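Local coordinates for F5/8 type C domain protein (Clostridium perfringens, PDB 7JRM) that probably binds host carbohydrate as part of ZmpB, a multidomain O-glycopeptidase directed at mucin, through its carbohydrate-binding module, at residues Lys308-Gln313 / Tyr326-Leu331; Leu331-Val336 / Glu349-Asp354; Met353-Val358 / Ala375-Ile380. All coordinates share one frame; numbering follows the deposited sequence.

Contact 1 (Lys308-Gln313 / Tyr326-Leu331)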
loop_
_atom_site.group_PDB
_atom_site.type_symbol
_atom_site.label_atom_id
_atom_site.label_comp_id
_atom_site.label_asym_id
_atom_site.label_seq_id
_atom_site.Cartn_x
_atom_site.Cartn_y
_atom_site.Cartn_z
ATOM N N LYS A 308 -44.809 7.734 -2.293
ATOM C CA LYS A 308 -45.288 8.880 -3.059
ATOM C C LYS A 308 -44.257 10.002 -3.073
ATOM O O LYS A 308 -44.114 10.709 -4.078
ATOM C CB LYS A 308 -46.617 9.372 -2.484
ATOM C CG LYS A 308 -47.208 10.572 -3.209
ATOM C CD LYS A 308 -47.412 10.281 -4.685
ATOM C CE LYS A 308 -48.125 11.431 -5.378
ATOM N NZ LYS A 308 -49.524 11.586 -4.893
ATOM N N SER A 309 -43.527 10.179 -1.969
ATOM C CA SER A 309 -42.507 11.221 -1.914
ATOM C C SER A 309 -41.368 10.931 -2.883
ATOM O O SER A 309 -40.861 11.845 -3.545
ATOM C CB SER A 309 -41.978 11.360 -0.487
ATOM O OG SER A 309 -42.875 12.099 0.323
ATOM N N ILE A 310 -40.953 9.667 -2.982
ATOM C CA ILE A 310 -39.889 9.306 -3.913
ATOM C C ILE A 310 -40.385 9.403 -5.351
ATOM O O ILE A 310 -39.648 9.830 -6.249
ATOM C CB ILE A 310 -39.355 7.899 -3.585
ATOM C CG1 ILE A 310 -38.656 7.901 -2.224
ATOM C CG2 ILE A 310 -38.403 7.413 -4.670
ATOM C CD1 ILE A 310 -38.264 6.525 -1.736
ATOM N N GLN A 311 -41.643 9.023 -5.591
ATOM C CA GLN A 311 -42.201 9.119 -6.936
ATOM C C GLN A 311 -42.292 10.569 -7.394
ATOM O O GLN A 311 -42.088 10.868 -8.577
ATOM C CB GLN A 311 -43.577 8.454 -6.980
ATOM C CG GLN A 311 -43.532 6.940 -7.112
ATOM C CD GLN A 311 -44.880 6.292 -6.861
ATOM O OE1 GLN A 311 -45.807 6.932 -6.365
ATOM N NE2 GLN A 311 -44.994 5.014 -7.201
ATOM N N ASN A 312 -42.597 11.484 -6.471
ATOM C CA ASN A 312 -42.660 12.898 -6.827
ATOM C C ASN A 312 -41.281 13.443 -7.174
ATOM O O ASN A 312 -41.145 14.286 -8.068
ATOM C CB ASN A 312 -43.277 13.702 -5.682
ATOM C CG ASN A 312 -44.781 13.838 -5.810
ATOM O OD1 ASN A 312 -45.290 14.303 -6.831
ATOM N ND2 ASN A 312 -45.503 13.437 -4.770
ATOM N N GLN A 313 -40.244 12.970 -6.479
ATOM C CA GLN A 313 -38.895 13.464 -6.732
ATOM C C GLN A 313 -38.322 12.910 -8.030
ATOM O O GLN A 313 -37.562 13.603 -8.716
ATOM C CB GLN A 313 -37.981 13.111 -5.559
ATOM C CG GLN A 313 -36.627 13.801 -5.590
ATOM C CD GLN A 313 -36.601 15.073 -4.767
ATOM O OE1 GLN A 313 -37.240 15.160 -3.717
ATOM N NE2 GLN A 313 -35.858 16.068 -5.236
ATOM N N TYR A 326 -30.513 4.521 -5.999
ATOM C CA TYR A 326 -29.142 4.987 -6.174
ATOM C C TYR A 326 -29.075 6.376 -6.795
ATOM O O TYR A 326 -28.037 7.038 -6.690
ATOM C CB TYR A 326 -28.355 4.002 -7.042
ATOM C CG TYR A 326 -27.848 2.781 -6.304
ATOM C CD1 TYR A 326 -28.185 2.556 -4.976
ATOM C CD2 TYR A 326 -27.031 1.854 -6.939
ATOM C CE1 TYR A 326 -27.723 1.441 -4.301
ATOM C CE2 TYR A 326 -26.565 0.735 -6.273
ATOM C CZ TYR A 326 -26.913 0.534 -4.953
ATOM O OH TYR A 326 -26.454 -0.577 -4.282
ATOM N N SER A 327 -30.151 6.829 -7.433
ATOM C CA SER A 327 -30.155 8.105 -8.136
ATOM C C SER A 327 -30.569 9.283 -7.260
ATOM O O SER A 327 -30.464 10.429 -7.710
ATOM C CB SER A 327 -31.077 8.027 -9.356
ATOM O OG SER A 327 -32.379 8.483 -9.041
ATOM N N LEU A 328 -31.031 9.041 -6.033
ATOM C CA LEU A 328 -31.397 10.136 -5.141
ATOM C C LEU A 328 -30.149 10.816 -4.596
ATOM O O LEU A 328 -29.355 10.199 -3.877
ATOM C CB LEU A 328 -32.266 9.648 -3.983
ATOM C CG LEU A 328 -33.748 9.301 -4.176
ATOM C CD1 LEU A 328 -34.451 10.328 -5.056
ATOM C CD2 LEU A 328 -33.961 7.889 -4.695
ATOM N N THR A 329 -29.977 12.091 -4.940
ATOM C CA THR A 329 -29.018 12.952 -4.264
ATOM C C THR A 329 -29.690 13.925 -3.311
ATOM O O THR A 329 -29.063 14.361 -2.341
ATOM C CB THR A 329 -28.185 13.739 -5.282
ATOM O OG1 THR A 329 -29.038 14.613 -6.033
ATOM C CG2 THR A 329 -27.466 12.791 -6.231
ATOM N N THR A 330 -30.948 14.274 -3.576
ATOM C CA THR A 330 -31.758 15.090 -2.685
ATOM C C THR A 330 -33.168 14.521 -2.667
ATOM O O THR A 330 -33.634 13.951 -3.658
ATOM C CB THR A 330 -31.781 16.563 -3.118
ATOM O OG1 THR A 330 -32.653 17.306 -2.256
ATOM C CG2 THR A 330 -32.261 16.694 -4.559
ATOM N N LEU A 331 -33.843 14.667 -1.531
ATOM C CA LEU A 331 -35.175 14.099 -1.371
ATOM C C LEU A 331 -35.970 14.925 -0.374
ATOM O O LEU A 331 -35.460 15.275 0.694
ATOM C CB LEU A 331 -35.099 12.640 -0.908
ATOM C CG LEU A 331 -36.427 11.892 -0.791
ATOM C CD1 LEU A 331 -37.130 11.817 -2.139
ATOM C CD2 LEU A 331 -36.206 10.501 -0.224
#
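This is a buried helix-on-strand contact in which Gln313, Ile310 and Ser309 of helix 304-314 pack against Leu328, Thr330 and Leu331, where the chain enters edge strand 330-332. Gln313 and Leu331 bury the most surface, Gln313 slightly the more. Gln313 CG lies anti to the backbone N (chi1 -169°), and a bend at chi2 of 95° then lays the amide over the strand backbone. OE1 comes to 3.3 Å from Leu331 CA and accepts a hydrogen bond from Thr332 N, which fixes the turn of the amide. At the other branch, NE2 rests 3.7 Å from Thr330 CG2, and its angle to Thr330 O is too poor for a bond.

The aliphatic part of Gln313 works as packing: CB sits 3.8 Å from Leu331 CD1, and CG 4.1 Å from Leu328 CD1. One turn back, Ile310 CG1 meets the other methyl of Leu331, CD2, at 4.1 Å, so the leucine fork straddles two helix residues. The Ser309 hydroxyl bonds to Tyr305 O and Ser334 N. Helix 304-314 lies against strand 330-332, an outermost strand of the mixed sheet; the neighbouring strand 350-352 meets Leu331 through Leu351.

Contact 2 (Leu331-Val336 / Glu349-Asp354)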
loop_
_atom_site.group_PDB
_atom_site.type_symbol
_atom_site.label_atom_id
_atom_site.label_comp_id
_atom_site.label_asym_id
_atom_site.label_seq_id
_atom_site.Cartn_x
_atom_site.Cartn_y
_atom_site.Cartn_z
ATOM N N LEU A 331 -33.843 14.667 -1.531
ATOM C CA LEU A 331 -35.175 14.099 -1.371
ATOM C C LEU A 331 -35.970 14.925 -0.374
ATOM O O LEU A 331 -35.460 15.275 0.694
ATOM C CB LEU A 331 -35.099 12.640 -0.908
ATOM C CG LEU A 331 -36.427 11.892 -0.791
ATOM C CD1 LEU A 331 -37.130 11.817 -2.139
ATOM C CD2 LEU A 331 -36.206 10.501 -0.224
ATOM N N THR A 332 -37.216 15.229 -0.729
ATOM C CA THR A 332 -38.139 15.950 0.134
ATOM C C THR A 332 -39.286 15.022 0.511
ATOM O O THR A 332 -39.881 14.380 -0.361
ATOM C CB THR A 332 -38.673 17.206 -0.558
ATOM O OG1 THR A 332 -37.609 18.150 -0.728
ATOM C CG2 THR A 332 -39.779 17.847 0.269
ATOM N N LEU A 333 -39.587 14.949 1.804
ATOM C CA LEU A 333 -40.617 14.061 2.320
ATOM C C LEU A 333 -41.808 14.861 2.832
ATOM O O LEU A 333 -41.692 16.035 3.192
ATOM C CB LEU A 333 -40.064 13.174 3.441
ATOM C CG LEU A 333 -38.857 12.310 3.076
ATOM C CD1 LEU A 333 -38.529 11.345 4.199
ATOM C CD2 LEU A 333 -39.109 11.560 1.780
ATOM N N SER A 334 -42.964 14.200 2.862
ATOM C CA SER A 334 -44.193 14.820 3.346
ATOM C C SER A 334 -45.123 13.727 3.849
ATOM O O SER A 334 -45.471 12.814 3.095
ATOM C CB SER A 334 -44.870 15.641 2.245
ATOM O OG SER A 334 -46.209 15.951 2.588
ATOM N N GLY A 335 -45.516 13.820 5.118
ATOM C CA GLY A 335 -46.436 12.859 5.694
ATOM C C GLY A 335 -45.876 11.471 5.899
ATOM O O GLY A 335 -46.645 10.509 5.963
ATOM N N VAL A 336 -44.560 11.337 6.016
ATOM C CA VAL A 336 -43.913 10.037 6.148
ATOM C C VAL A 336 -43.841 9.653 7.619
ATOM O O VAL A 336 -43.534 10.484 8.483
ATOM C CB VAL A 336 -42.512 10.058 5.507
ATOM C CG1 VAL A 336 -41.860 8.686 5.599
ATOM C CG2 VAL A 336 -42.599 10.517 4.059
ATOM N N GLU A 349 -27.673 12.893 -0.315
ATOM C CA GLU A 349 -26.902 13.960 0.309
ATOM C C GLU A 349 -27.743 14.919 1.133
ATOM O O GLU A 349 -27.229 15.501 2.090
ATOM C CB GLU A 349 -26.142 14.760 -0.758
ATOM C CG GLU A 349 -25.282 13.909 -1.679
ATOM C CD GLU A 349 -24.921 14.623 -2.966
ATOM O OE1 GLU A 349 -25.176 15.842 -3.063
ATOM O OE2 GLU A 349 -24.380 13.966 -3.880
ATOM N N THR A 350 -29.016 15.096 0.790
ATOM C CA THR A 350 -29.887 16.032 1.487
ATOM C C THR A 350 -31.265 15.409 1.649
ATOM O O THR A 350 -31.841 14.910 0.678
ATOM C CB THR A 350 -29.994 17.361 0.727
ATOM O OG1 THR A 350 -28.729 18.032 0.760
ATOM C CG2 THR A 350 -31.052 18.256 1.356
ATOM N N LEU A 351 -31.785 15.439 2.875
ATOM C CA LEU A 351 -33.113 14.919 3.186
ATOM C C LEU A 351 -33.908 16.017 3.878
ATOM O O LEU A 351 -33.598 16.391 5.014
ATOM C CB LEU A 351 -33.028 13.669 4.063
ATOM C CG LEU A 351 -34.335 12.908 4.300
ATOM C CD1 LEU A 351 -35.133 12.785 3.011
ATOM C CD2 LEU A 351 -34.056 11.536 4.892
ATOM N N ASN A 352 -34.928 16.533 3.195
ATOM C CA ASN A 352 -35.792 17.583 3.729
ATOM C C ASN A 352 -37.091 16.928 4.189
ATOM O O ASN A 352 -37.994 16.684 3.386
ATOM C CB ASN A 352 -36.050 18.660 2.680
ATOM C CG ASN A 352 -34.784 19.380 2.261
ATOM O OD1 ASN A 352 -33.937 19.710 3.092
ATOM N ND2 ASN A 352 -34.648 19.628 0.964
ATOM N N MET A 353 -37.184 16.645 5.485
ATOM C CA MET A 353 -38.334 15.958 6.060
ATOM C C MET A 353 -38.872 16.710 7.268
ATOM O O MET A 353 -39.339 16.109 8.241
ATOM C CB MET A 353 -37.981 14.521 6.437
ATOM C CG MET A 353 -36.802 14.394 7.390
ATOM S SD MET A 353 -36.277 12.687 7.623
ATOM C CE MET A 353 -37.156 12.271 9.123
ATOM N N ASP A 354 -38.815 18.039 7.229
ATOM C CA ASP A 354 -39.403 18.837 8.292
ATOM C C ASP A 354 -40.919 18.677 8.299
ATOM O O ASP A 354 -41.548 18.462 7.258
ATOM C CB ASP A 354 -39.035 20.313 8.129
ATOM C CG ASP A 354 -37.640 20.626 8.634
ATOM O OD1 ASP A 354 -37.096 19.826 9.422
ATOM O OD2 ASP A 354 -37.090 21.678 8.246
HETATM O O HOH W 1 -37.511 20.896 -0.102
HETATM O O HOH W 2 -34.981 18.450 -1.959
#
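Leu351 turns its CG anti to the backbone N (chi1 -172°), as Leu331 does, and the two side chains run side by side on the inner face of a parallel strand pair. CD1 of Leu351 does the touching, 3.9 Å from Leu331 CB and 3.8 Å from Leu333 CG. Leu333 instead carries its CG beside the backbone N (chi1 -57°), which lets it reach Leu351 obliquely while its CB lies 3.9 Å from Met353 CB.

The backbones are laced by three hydrogen bonds. Asn352 N to Leu331 O is nearly straight at 2.8 Å, with Leu333 N to Asn352 O equally short, whereas Leu331 N to Thr350 O is more bent, 138° at the hydrogen. Leu328, Leu331 and Leu333 follow an LxxLxL spacing, and Met353 takes the last leucine place in the next turn, consistent with a short leucine-rich-repeat solenoid.

On the outer face Thr332 and Asn352 cross with OG1 and ND2 3.7 Å apart, and two waters link them, each bonded to the hydroxyl and weakly held by ND2. Asn352 OD1 takes a hydrogen bond from Asn374 ND2. Behind the inner face, Leu342 and Leu364 extend the apolar layer, and helix 304-314 lies against Leu333.

Contact 3 (Met353-Val358 / Ala375-Ile380)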
loop_
_atom_site.group_PDB
_atom_site.type_symbol
_atom_site.label_atom_id
_atom_site.label_comp_id
_atom_site.label_asym_id
_atom_site.label_seq_id
_atom_site.Cartn_x
_atom_site.Cartn_y
_atom_site.Cartn_z
ATOM N N MET A 353 -37.184 16.645 5.485
ATOM C CA MET A 353 -38.334 15.958 6.060
ATOM C C MET A 353 -38.872 16.710 7.268
ATOM O O MET A 353 -39.339 16.109 8.241
ATOM C CB MET A 353 -37.981 14.521 6.437
ATOM C CG MET A 353 -36.802 14.394 7.390
ATOM S SD MET A 353 -36.277 12.687 7.623
ATOM C CE MET A 353 -37.156 12.271 9.123
ATOM N N ASP A 354 -38.815 18.039 7.229
ATOM C CA ASP A 354 -39.403 18.837 8.292
ATOM C C ASP A 354 -40.919 18.677 8.299
ATOM O O ASP A 354 -41.548 18.462 7.258
ATOM C CB ASP A 354 -39.035 20.313 8.129
ATOM C CG ASP A 354 -37.640 20.626 8.634
ATOM O OD1 ASP A 354 -37.096 19.826 9.422
ATOM O OD2 ASP A 354 -37.090 21.678 8.246
ATOM N N TYR A 355 -41.502 18.776 9.496
ATOM C CA TYR A 355 -42.951 18.688 9.689
ATOM C C TYR A 355 -43.505 17.351 9.199
ATOM O O TYR A 355 -44.607 17.278 8.652
ATOM C CB TYR A 355 -43.675 19.854 9.010
ATOM C CG TYR A 355 -42.958 21.178 9.133
ATOM C CD1 TYR A 355 -42.346 21.763 8.031
ATOM C CD2 TYR A 355 -42.894 21.846 10.349
ATOM C CE1 TYR A 355 -41.690 22.974 8.137
ATOM C CE2 TYR A 355 -42.240 23.057 10.465
ATOM C CZ TYR A 355 -41.640 23.616 9.357
ATOM O OH TYR A 355 -40.989 24.822 9.467
ATOM N N ASN A 356 -42.738 16.285 9.395
ATOM C CA ASN A 356 -43.178 14.943 9.053
ATOM C C ASN A 356 -43.598 14.212 10.332
ATOM O O ASN A 356 -43.825 14.837 11.374
ATOM C CB ASN A 356 -42.066 14.219 8.283
ATOM C CG ASN A 356 -42.141 14.462 6.787
ATOM O OD1 ASN A 356 -42.507 13.572 6.020
ATOM N ND2 ASN A 356 -41.793 15.672 6.367
ATOM N N GLU A 357 -43.709 12.888 10.262
ATOM C CA GLU A 357 -44.199 12.074 11.370
ATOM C C GLU A 357 -43.251 10.917 11.653
ATOM O O GLU A 357 -43.678 9.778 11.866
ATOM C CB GLU A 357 -45.607 11.558 11.083
ATOM C CG GLU A 357 -46.564 12.619 10.553
ATOM C CD GLU A 357 -47.857 12.032 10.021
ATOM O OE1 GLU A 357 -48.291 10.981 10.537
ATOM O OE2 GLU A 357 -48.440 12.622 9.087
ATOM N N VAL A 358 -41.949 11.191 11.673
ATOM C CA VAL A 358 -40.927 10.163 11.836
ATOM C C VAL A 358 -40.377 10.217 13.253
ATOM O O VAL A 358 -40.090 11.298 13.785
ATOM C CB VAL A 358 -39.800 10.335 10.799
ATOM C CG1 VAL A 358 -38.738 9.260 10.977
ATOM C CG2 VAL A 358 -40.368 10.300 9.390
ATOM N N ALA A 375 -34.990 17.524 9.735
ATOM C CA ALA A 375 -36.026 16.690 10.336
ATOM C C ALA A 375 -36.561 17.340 11.605
ATOM O O ALA A 375 -36.711 16.701 12.649
ATOM C CB ALA A 375 -35.491 15.292 10.632
ATOM N N GLN A 376 -36.864 18.630 11.525
ATOM C CA GLN A 376 -37.295 19.392 12.686
ATOM C C GLN A 376 -38.815 19.441 12.775
ATOM O O GLN A 376 -39.520 19.417 11.761
ATOM C CB GLN A 376 -36.735 20.813 12.637
ATOM C CG GLN A 376 -35.229 20.895 12.804
ATOM C CD GLN A 376 -34.789 22.194 13.449
ATOM O OE1 GLN A 376 -35.249 23.272 13.073
ATOM N NE2 GLN A 376 -33.893 22.098 14.425
ATOM N N GLU A 377 -39.312 19.502 14.011
ATOM C CA GLU A 377 -40.733 19.688 14.309
ATOM C C GLU A 377 -41.581 18.558 13.719
ATOM O O GLU A 377 -42.508 18.776 12.936
ATOM C CB GLU A 377 -41.217 21.058 13.822
ATOM C CG GLU A 377 -40.682 22.221 14.641
ATOM C CD GLU A 377 -41.182 23.563 14.149
ATOM O OE1 GLU A 377 -42.325 23.628 13.648
ATOM O OE2 GLU A 377 -40.433 24.556 14.264
ATOM N N GLN A 378 -41.246 17.336 14.118
ATOM C CA GLN A 378 -42.055 16.182 13.768
ATOM C C GLN A 378 -43.266 16.087 14.693
ATOM O O GLN A 378 -43.321 16.704 15.759
ATOM C CB GLN A 378 -41.232 14.896 13.856
ATOM C CG GLN A 378 -39.895 14.959 13.138
ATOM C CD GLN A 378 -40.041 14.878 11.632
ATOM O OE1 GLN A 378 -40.586 13.910 11.103
ATOM N NE2 GLN A 378 -39.553 15.897 10.934
ATOM N N PHE A 379 -44.253 15.302 14.265
ATOM C CA PHE A 379 -45.406 14.986 15.102
ATOM C C PHE A 379 -45.806 13.545 14.827
ATOM O O PHE A 379 -46.262 13.227 13.725
ATOM C CB PHE A 379 -46.578 15.930 14.844
ATOM C CG PHE A 379 -47.826 15.543 15.581
ATOM C CD1 PHE A 379 -47.906 15.693 16.956
ATOM C CD2 PHE A 379 -48.909 15.004 14.906
ATOM C CE1 PHE A 379 -49.047 15.328 17.641
ATOM C CE2 PHE A 379 -50.053 14.638 15.586
ATOM C CZ PHE A 379 -50.122 14.799 16.956
ATOM N N ILE A 380 -45.649 12.683 15.824
ATOM C CA ILE A 380 -45.935 11.261 15.695
ATOM C C ILE A 380 -47.122 10.957 16.598
ATOM O O ILE A 380 -46.981 10.862 17.823
ATOM C CB ILE A 380 -44.720 10.398 16.051
ATOM C CG1 ILE A 380 -43.472 10.916 15.331
ATOM C CG2 ILE A 380 -44.978 8.943 15.695
ATOM C CD1 ILE A 380 -42.492 11.632 16.238
HETATM O O HOH W 3 -48.479 11.184 13.499
#
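Gln378 reaches into the loop 353-358 and grips it with both ends of its amide. NE2 donates to Met353 O at 2.7 Å, the acceptor lying almost in the amide plane, and OE1 receives Val358 N at 3.1 Å on a lone pair in the carbonyl plane. A bend at chi2 (-75°) turns the amide into the loop, between Met353 O and Val358 N.

Backbone bonds flank the grip: Tyr355 N to Gln376 O at 3.1 Å, and Phe379 N to Asn356 O at 3.0 Å. Asp354 OD1 also accepts from Gln376 N, though the modelled 2.4 Å is too short to trust in detail. Outside these, Glu377 OE1 meets the edge of the Tyr355 ring 3.2 Å from CE2, with carboxylate and ring planes 77° apart.

A type II turn from Met353 to Asn356, with Tyr355 at positive phi, shapes the loop. Asn356 in turn bonds through its amide to Leu333 O and Val336 N, the same pattern one repeat earlier, as in the asparagine ladder of leucine-rich repeats. Gln378 appears to take the asparagine's place, with a matching pair of bonds, whereas the buried Val358 O finds no polar partner.

Overall arrangement
The three contacts follow one another along the chain and step across one mixed sheet, starting at its edge strand 330-332. Contact 1 sets helix 304-314 on strand 330-332, contact 2 pairs that strand with 350-352, and contact 3 joins the loop after 350-352 to strand 372-384. Contacts 1 and 2 share Leu331, contacts 2 and 3 share Met353 and Asp354, and the centres of neighbouring contacts lie about 9 Å apart, against about 18 Å between contacts 1 and 3. Beyond contact 3 the sheet continues into strand 452-461. What looks like a short leucine-rich solenoid, with helix 304-314 against its first strand, is joined at the other end to the C-terminal beta strands.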